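PDB 6Y04: carbonic anhydrase from Trichomonas vaginalis, which probably catalyses the reversible hydration of carbon dioxide to hydrogencarbonate and a proton, using one zinc ion per subunit as a beta-class carbonic anhydrase. Local coordinates for residues G51-R54 / G55-T58; G71-D74 / I75-S78; M94-E97 / C98-M101; H103-T106 / D107-G110; I144-S147 / V148-V151. All coordinates share one frame; numbering follows the deposited sequence.

Contact 1: G51-R54 / G55-T58; sequences GVKR and GEAT
The carboxylate of E56 is approached from above its plane by the backbone of K53, whose N donates to E56 OE1 over 2.8 Å in a fairly straight bond (162°). These two residues are the ends of a type II beta turn, closed by the backbone bond from E56 N to K53 O at 3.2 Å, with G55 in the third position at a phi of 86°. The turn is therefore pinned twice, once by its backbone and once by a side chain folded back over it. With CG anti to its carbonyl carbon (chi1 -66°), the extended E56 chain runs beside that of K53, both pointing the same way, and brings E56 CD to 3.5 Å from K53 CB. E56 OE1 also forms a salt bridge with R30.

The turn leads from helix 46-49 into strand 57-61. R54 turns away from it to the second subunit, where its NE bonds to O of R41 and its guanidinium makes a cation-pi contact with F45, both of that subunit. A water bridges the turn to the strand, donating to K53 O and accepting from A57 N at 2.8 Å. V52 CG1 rests 4.0 Å from A57 CB.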
# COMPACT_ATOMS: atom_id res chain seq x y z
N GLY A 51 -9.75 -14.55 3.80
CA GLY A 51 -11.00 -14.80 3.08
C GLY A 51 -11.56 -13.54 2.41
O GLY A 51 -12.77 -13.37 2.28
N VAL A 52 -10.66 -12.66 1.99
CA VAL A 52 -11.09 -11.44 1.34
C VAL A 52 -10.91 -11.64 -0.15
O VAL A 52 -9.85 -12.07 -0.60
CB VAL A 52 -10.31 -10.22 1.89
CG1 VAL A 52 -10.26 -9.07 0.89
CG2 VAL A 52 -10.88 -9.77 3.22
N LYS A 53 -11.99 -11.35 -0.90
CA LYS A 53 -12.03 -11.57 -2.33
C LYS A 53 -11.95 -10.23 -3.05
O LYS A 53 -12.19 -9.18 -2.45
CB LYS A 53 -13.31 -12.30 -2.72
CG LYS A 53 -13.43 -13.72 -2.20
CD LYS A 53 -14.75 -14.38 -2.53
CE LYS A 53 -14.78 -15.85 -2.16
NZ LYS A 53 -16.16 -16.32 -1.93
N ARG A 54 -11.63 -10.28 -4.35
CA ARG A 54 -11.63 -9.11 -5.21
C ARG A 54 -12.96 -8.37 -5.05
O ARG A 54 -14.01 -8.99 -5.00
CB ARG A 54 -11.43 -9.56 -6.67
CG ARG A 54 -11.23 -8.41 -7.64
CD ARG A 54 -11.29 -8.80 -9.10
NE ARG A 54 -11.17 -7.58 -9.89
CZ ARG A 54 -11.59 -7.43 -11.14
NH1 ARG A 54 -12.17 -8.43 -11.77
NH2 ARG A 54 -11.42 -6.26 -11.75
N GLY A 55 -12.89 -7.03 -4.93
CA GLY A 55 -14.09 -6.21 -4.93
C GLY A 55 -14.74 -6.06 -3.56
O GLY A 55 -15.75 -5.36 -3.43
N GLU A 56 -14.14 -6.66 -2.52
CA GLU A 56 -14.74 -6.71 -1.19
C GLU A 56 -14.13 -5.68 -0.25
O GLU A 56 -14.81 -5.19 0.65
CB GLU A 56 -14.61 -8.11 -0.59
CG GLU A 56 -15.39 -9.18 -1.31
CD GLU A 56 -15.44 -10.50 -0.55
OE1 GLU A 56 -14.48 -10.80 0.22
OE2 GLU A 56 -16.44 -11.21 -0.70
N ALA A 57 -12.84 -5.36 -0.42
CA ALA A 57 -12.13 -4.48 0.49
C ALA A 57 -11.18 -3.57 -0.28
O ALA A 57 -10.76 -3.90 -1.39
CB ALA A 57 -11.35 -5.30 1.49
N THR A 58 -10.82 -2.43 0.31
CA THR A 58 -9.62 -1.72 -0.11
C THR A 58 -8.45 -2.30 0.66
O THR A 58 -8.59 -2.69 1.83
CB THR A 58 -9.75 -0.20 0.10
OG1 THR A 58 -10.12 0.03 1.46
CG2 THR A 58 -10.76 0.44 -0.82
O HOH W 1 -10.75 -6.42 -1.95

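Contact 2: G71-D74 / I75-S78; sequences GLSD and IVVS
S73 reaches forward over the first turn of a helix and closes its amino end. Its CB lies 4.1 Å from I75 N, and OG goes further, accepting from V76 N at 3.2 Å along a nearly straight N-H (166°). This is the N-cap bond, made possible by a first torsion of 62° that places OG between the backbone N and carbonyl carbon of S73. The hydroxyl also sits against the V76 side chain, with S73 OG 3.5 Å from V76 CG2. Its second polar partner, a weak one, is OD2 of D74 of the second subunit.

The other branch of V76 faces back along the incoming loop, where V76 CG1 meets L72 CD2 at 4.0 Å, the two side chains crossing at about a right angle. The regular helical bonds begin with V77 N to S73 O at 2.9 Å. One residue on, D74 O is gripped from both faces of its plane, by S78 N and by S78 OG, the hydroxyl bond measuring 2.9 Å; the serine side chain is thus satisfied by folding back on its own helix, and it also bonds to N of A63 of the second subunit.

The D74 carboxylate crosses to the second subunit, its OD2 accepting from I75 N of that subunit while that subunit's D74 does the same for I75 here. Helix 74-85 thus begins at the dimer interface, with I75 and S78 packed on I60 of strand 57-61 and L72 lying on L156.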
# COMPACT_ATOMS: atom_id res chain seq x y z
N GLY A 71 -1.49 13.13 12.27
CA GLY A 71 -1.72 14.02 11.14
C GLY A 71 -2.13 13.23 9.90
O GLY A 71 -2.95 12.32 9.97
N LEU A 72 -1.51 13.58 8.76
CA LEU A 72 -1.79 12.92 7.49
C LEU A 72 -0.57 12.15 7.02
O LEU A 72 0.56 12.52 7.33
CB LEU A 72 -2.22 13.97 6.45
CG LEU A 72 -3.52 14.70 6.74
CD1 LEU A 72 -3.76 15.78 5.70
CD2 LEU A 72 -4.70 13.73 6.77
N SER A 73 -0.82 11.08 6.27
CA SER A 73 0.19 10.27 5.60
C SER A 73 -0.50 9.58 4.43
O SER A 73 -1.72 9.69 4.31
CB SER A 73 0.79 9.26 6.55
OG SER A 73 -0.20 8.36 7.02
N ASP A 74 0.27 8.88 3.59
CA ASP A 74 -0.28 8.08 2.51
C ASP A 74 -1.35 7.14 3.06
O ASP A 74 -2.45 7.05 2.51
CB ASP A 74 0.81 7.28 1.78
CG ASP A 74 1.83 8.08 0.99
OD1 ASP A 74 1.50 9.20 0.55
OD2 ASP A 74 2.95 7.59 0.82
N ILE A 75 -1.03 6.45 4.17
CA ILE A 75 -1.90 5.42 4.71
C ILE A 75 -3.17 6.07 5.25
O ILE A 75 -4.28 5.63 4.95
CB ILE A 75 -1.18 4.53 5.75
CG1 ILE A 75 -0.15 3.63 5.07
CG2 ILE A 75 -2.19 3.69 6.52
CD1 ILE A 75 0.57 2.69 6.03
N VAL A 76 -3.00 7.14 6.03
CA VAL A 76 -4.11 7.82 6.65
C VAL A 76 -5.08 8.33 5.59
O VAL A 76 -6.28 8.09 5.68
CB VAL A 76 -3.64 8.92 7.63
CG1 VAL A 76 -4.73 9.93 7.91
CG2 VAL A 76 -3.14 8.31 8.93
N VAL A 77 -4.56 9.01 4.56
CA VAL A 77 -5.38 9.56 3.49
C VAL A 77 -6.19 8.45 2.82
O VAL A 77 -7.36 8.63 2.51
CB VAL A 77 -4.52 10.35 2.47
CG1 VAL A 77 -5.28 10.70 1.19
CG2 VAL A 77 -3.93 11.60 3.10
N SER A 78 -5.53 7.30 2.59
CA SER A 78 -6.17 6.12 2.02
C SER A 78 -7.37 5.70 2.86
O SER A 78 -8.40 5.32 2.32
CB SER A 78 -5.18 4.99 1.88
OG SER A 78 -4.16 5.33 0.95

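Contact 3: M94-E97 / C98-M101; sequences MGHE and CCGM. With ZN (zinc ion), chain C.
H96 and C99 hold the zinc ion between them, H96 NE2 at 2.0 Å and C99 SG at 2.3 Å from the metal. C99 reaches it with SG anti to its backbone N (chi1 -173°). C37, just after strand 32-36, adds its SG, and a water 2.0 Å from the zinc takes the fourth place. H96 and C99 also touch: C99 CB lies over one face of the imidazole, 4.0 Å from the ring centroid of H96 in a CH-pi contact, with C99 SG oblique to the ring. The water sits at the ring's edge, in its plane.

This Cys-His-Cys set is the metal site of beta-class carbonic anhydrases, and with water as fourth ligand it is consistent with the open form of the site, in which the aspartate, here D39, stays off the metal. Backbone groups help to position these ligands. H96 ND1 makes a weak bond to E97 O at 3.0 Å, and G100 N donates to the zinc-bound water at 2.9 Å. The intervening C98 takes a positive phi (65°) that swings the chain round from strand 90-96 toward the metal. Further out, T102 OG1 bonds to C99 O, and F137 packs on C99.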
# COMPACT_ATOMS: atom_id res chain seq x y z
N MET A 94 -3.13 -5.07 9.82
CA MET A 94 -2.60 -6.42 9.88
C MET A 94 -1.09 -6.42 9.66
O MET A 94 -0.61 -6.29 8.53
CB MET A 94 -3.28 -7.32 8.84
CG MET A 94 -2.74 -8.73 8.83
SD MET A 94 -3.80 -9.87 7.95
CE MET A 94 -3.56 -9.29 6.27
N GLY A 95 -0.35 -6.58 10.77
CA GLY A 95 1.09 -6.72 10.74
C GLY A 95 1.50 -8.18 10.58
O GLY A 95 0.64 -9.06 10.48
N HIS A 96 2.80 -8.44 10.55
CA HIS A 96 3.27 -9.80 10.36
C HIS A 96 4.57 -10.03 11.11
O HIS A 96 5.36 -9.11 11.30
CB HIS A 96 3.39 -10.13 8.86
CG HIS A 96 4.51 -9.41 8.18
ND1 HIS A 96 5.67 -10.06 7.81
CD2 HIS A 96 4.66 -8.12 7.80
CE1 HIS A 96 6.49 -9.20 7.23
NE2 HIS A 96 5.90 -8.00 7.22
N GLU A 97 4.77 -11.30 11.51
CA GLU A 97 5.99 -11.78 12.15
C GLU A 97 7.11 -11.74 11.12
O GLU A 97 6.86 -11.90 9.92
CB GLU A 97 5.77 -13.20 12.68
CG GLU A 97 4.35 -13.43 13.20
CD GLU A 97 4.09 -14.69 14.01
OE1 GLU A 97 5.04 -15.15 14.70
OE2 GLU A 97 2.94 -15.19 13.98
N CYS A 98 8.35 -11.53 11.59
CA CYS A 98 9.54 -11.49 10.74
C CYS A 98 9.46 -10.30 9.78
O CYS A 98 9.87 -10.43 8.63
CB CYS A 98 9.71 -12.79 9.94
SG CYS A 98 9.67 -14.32 10.91
N CYS A 99 8.95 -9.16 10.26
CA CYS A 99 8.79 -7.98 9.41
C CYS A 99 10.18 -7.38 9.21
O CYS A 99 10.99 -7.40 10.14
CB CYS A 99 7.86 -6.95 10.04
SG CYS A 99 7.46 -5.55 8.95
N GLY A 100 10.46 -6.87 8.00
CA GLY A 100 11.80 -6.44 7.63
C GLY A 100 12.18 -5.08 8.24
O GLY A 100 13.30 -4.60 8.09
N MET A 101 11.21 -4.50 8.95
CA MET A 101 11.25 -3.14 9.43
C MET A 101 11.77 -3.12 10.86
O MET A 101 12.21 -2.07 11.35
CB MET A 101 9.85 -2.53 9.37
CG MET A 101 9.49 -2.03 8.00
SD MET A 101 10.47 -0.56 7.57
CE MET A 101 9.48 0.74 8.30
ZN ZN C . 6.90 -6.27 6.80
O HOH W 2 8.62 -6.41 5.79

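Contact 4: H103-T106 / D107-G110; sequences HAST and DSLG
S105 and S108 both carry OG between their own backbone N and carbonyl carbon, with first torsions of 68° and 77°, and these settings turn the two hydroxyls toward each other's main chain. S105 OG accepts from S108 N at 3.1 Å, close to straight at 164°. S108 OG also donates to S105 O at 3.2 Å, so S105 accepts from S108 twice, once with its hydroxyl and once with its carbonyl. S105 O is shared: L109 N also donates to it, at 3.0 Å, and both donors come from the same face of the carbonyl plane. The L109 side chain packs over this oxygen as well, its CG 3.4 Å from S105 O.

The arrangement is the N-cap of helix 106-115, the serine hydroxyl standing in for the carbonyl that a preceding turn would have supplied. The next regular bond, from G110 N to T106 O, measures 2.8 Å. D107, in the first turn, has its CB 3.8 Å from S105 OG, while its OD1 forms a salt bridge with K127 of helix 120-134.

T106 turns its side chain away from the segment that follows and packs on K127, L130 and V134; its OG1 bonds to D135. L109 adds a further contact to V134, so one flank of the helix start lies on helix 120-134. Another flank meets the second subunit, where Y84 touches L109 and E85 OE1 is a weak second partner of S108 OG, probably competing with S105 O for its one proton.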
# COMPACT_ATOMS: atom_id res chain seq x y z
N HIS A 103 14.46 -4.95 11.99
CA HIS A 103 15.91 -4.85 11.91
C HIS A 103 16.34 -3.93 10.76
O HIS A 103 17.39 -4.12 10.17
CB HIS A 103 16.57 -6.24 11.88
CG HIS A 103 15.99 -7.20 10.89
ND1 HIS A 103 15.16 -8.24 11.27
CD2 HIS A 103 16.10 -7.29 9.54
CE1 HIS A 103 14.79 -8.93 10.21
NE2 HIS A 103 15.36 -8.36 9.13
N ALA A 104 15.50 -2.94 10.46
CA ALA A 104 15.87 -1.82 9.61
C ALA A 104 16.02 -0.58 10.49
O ALA A 104 15.20 -0.33 11.37
CB ALA A 104 14.84 -1.61 8.53
N SER A 105 17.08 0.18 10.25
CA SER A 105 17.38 1.35 11.05
C SER A 105 17.92 2.43 10.13
O SER A 105 18.23 2.15 8.97
CB SER A 105 18.37 1.02 12.14
OG SER A 105 19.63 0.71 11.58
N THR A 106 18.04 3.66 10.64
CA THR A 106 18.60 4.76 9.87
C THR A 106 20.08 4.49 9.59
O THR A 106 20.59 4.85 8.53
CB THR A 106 18.34 6.13 10.52
OG1 THR A 106 18.57 6.01 11.92
CG2 THR A 106 16.94 6.63 10.29
N ASP A 107 20.74 3.81 10.54
CA ASP A 107 22.14 3.45 10.38
C ASP A 107 22.31 2.50 9.20
O ASP A 107 23.14 2.76 8.34
CB ASP A 107 22.73 2.98 11.71
CG ASP A 107 23.06 4.15 12.64
OD1 ASP A 107 22.64 5.28 12.34
OD2 ASP A 107 23.76 3.92 13.65
N SER A 108 21.52 1.42 9.17
CA SER A 108 21.66 0.37 8.16
C SER A 108 21.27 0.90 6.78
O SER A 108 21.93 0.60 5.79
CB SER A 108 20.87 -0.87 8.53
OG SER A 108 19.48 -0.70 8.28
N LEU A 109 20.22 1.73 6.74
CA LEU A 109 19.79 2.32 5.48
C LEU A 109 20.83 3.33 5.01
O LEU A 109 21.12 3.40 3.82
CB LEU A 109 18.41 2.95 5.63
CG LEU A 109 17.24 1.97 5.71
CD1 LEU A 109 15.99 2.67 6.19
CD2 LEU A 109 16.97 1.28 4.38
N GLY A 110 21.36 4.10 5.97
CA GLY A 110 22.40 5.09 5.70
C GLY A 110 23.62 4.44 5.06
O GLY A 110 24.10 4.90 4.03

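Contact 5: I144-S147 / V148-V151; sequences IKNS and VRCV
The backbone is regular alpha helix here, with I144, K145, N146 and S147 each accepting from the N-H four residues on, as in V148 N to I144 O at 2.9 Å. These residues make up most of helix 140-152, nearly to its end, and its side chains divide between a polar and an apolar flank.

On the polar side, N146 and R149 meet one turn apart. The arginine chain bends at its third torsion (28°) and folds back, so that R149 NH2 donates to N146 OD1 over a short 2.6 Å. The oxygen lies at the edge of the guanidinium, near its plane, whereas the donor stands well above the plane of the asparagine amide, off its lone pairs; the two flat groups are turned 62° against each other. The other branch of the asparagine amide faces C150, with N146 ND2 3.8 Å from C150 SG. R149 NH1 has a long, weak ion pair with E153.

The apolar flank packs on the sheet. V148 lies on I93, I163 and I179, V151 on I93 and I163, and I144 on L167, which spreads the helix across strands 90-96, 163-168 and, through V148 and K145, 175-179. S147, also buried on this side, satisfies its OG with N143 O of its own helix and I67 N of a nearby loop. Along the helix the valines fit close over the backbone: V151 CG2 is 3.3 Å from S147 O, and V148 CG2 is 3.2 Å from I144 O.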
# COMPACT_ATOMS: atom_id res chain seq x y z
N ILE A 144 1.49 -2.96 15.71
CA ILE A 144 0.07 -3.15 15.46
C ILE A 144 -0.72 -2.37 16.51
O ILE A 144 -1.59 -1.58 16.16
CB ILE A 144 -0.32 -4.64 15.45
CG1 ILE A 144 0.24 -5.38 14.22
CG2 ILE A 144 -1.83 -4.80 15.53
CD1 ILE A 144 0.40 -6.88 14.43
N LYS A 145 -0.40 -2.60 17.79
CA LYS A 145 -1.09 -1.98 18.90
C LYS A 145 -1.02 -0.45 18.78
O LYS A 145 -2.02 0.23 18.98
CB LYS A 145 -0.52 -2.48 20.23
CG LYS A 145 -1.10 -3.79 20.73
CD LYS A 145 -0.25 -4.51 21.77
CE LYS A 145 -1.00 -5.64 22.45
NZ LYS A 145 -0.10 -6.57 23.18
N ASN A 146 0.17 0.06 18.43
CA ASN A 146 0.43 1.49 18.34
C ASN A 146 -0.26 2.08 17.11
O ASN A 146 -0.76 3.21 17.15
CB ASN A 146 1.94 1.76 18.38
CG ASN A 146 2.29 3.22 18.60
OD1 ASN A 146 2.45 3.65 19.74
ND2 ASN A 146 2.42 3.99 17.53
N SER A 147 -0.29 1.32 16.02
CA SER A 147 -0.91 1.77 14.79
C SER A 147 -2.42 1.88 14.98
O SER A 147 -3.02 2.87 14.56
CB SER A 147 -0.57 0.87 13.65
OG SER A 147 0.75 1.13 13.21
N VAL A 148 -3.00 0.87 15.63
CA VAL A 148 -4.43 0.88 15.93
C VAL A 148 -4.75 2.08 16.81
O VAL A 148 -5.82 2.67 16.68
CB VAL A 148 -4.89 -0.46 16.55
CG1 VAL A 148 -6.32 -0.40 17.05
CG2 VAL A 148 -4.72 -1.60 15.56
N ARG A 149 -3.81 2.46 17.69
CA ARG A 149 -4.03 3.60 18.57
C ARG A 149 -4.01 4.90 17.77
O ARG A 149 -4.87 5.75 17.98
CB ARG A 149 -3.02 3.61 19.72
CG ARG A 149 -3.41 4.54 20.86
CD ARG A 149 -2.25 4.91 21.77
NE ARG A 149 -0.97 4.88 21.06
CZ ARG A 149 -0.23 5.94 20.74
NH1 ARG A 149 -0.60 7.16 21.11
NH2 ARG A 149 0.90 5.77 20.08
N CYS A 150 -3.05 5.03 16.85
CA CYS A 150 -2.85 6.28 16.13
C CYS A 150 -3.99 6.55 15.15
O CYS A 150 -4.33 7.70 14.91
CB CYS A 150 -1.49 6.34 15.42
SG CYS A 150 -0.11 6.63 16.57
N VAL A 151 -4.57 5.49 14.58
CA VAL A 151 -5.73 5.65 13.73
C VAL A 151 -6.92 6.08 14.58
O VAL A 151 -7.64 7.01 14.22
CB VAL A 151 -6.02 4.39 12.89
CG1 VAL A 151 -7.23 4.57 11.99
CG2 VAL A 151 -4.81 3.98 12.06

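The five contacts follow one another along the chain. Contact 1 leads into strand 57-61, contact 2 starts helix 74-85, contact 3 ends strand 90-96 at the zinc, contact 4 begins helix 106-115, and contact 5 lies in helix 140-152. Contacts 1 and 3 belong to strands of the same mixed sheet, their centres about 21 Å apart. Contact 5 packs on that sheet and touches contact 3 where I144 CG1 meets G95 N at 3.7 Å. Contacts 1 and 4 are the most distant pair, about 34 Å between centres, yet both reach the second subunit, as do contact 2 and, through M101, contact 3. The interface draws on widely separated parts of the chain but leaves contact 5 untouched.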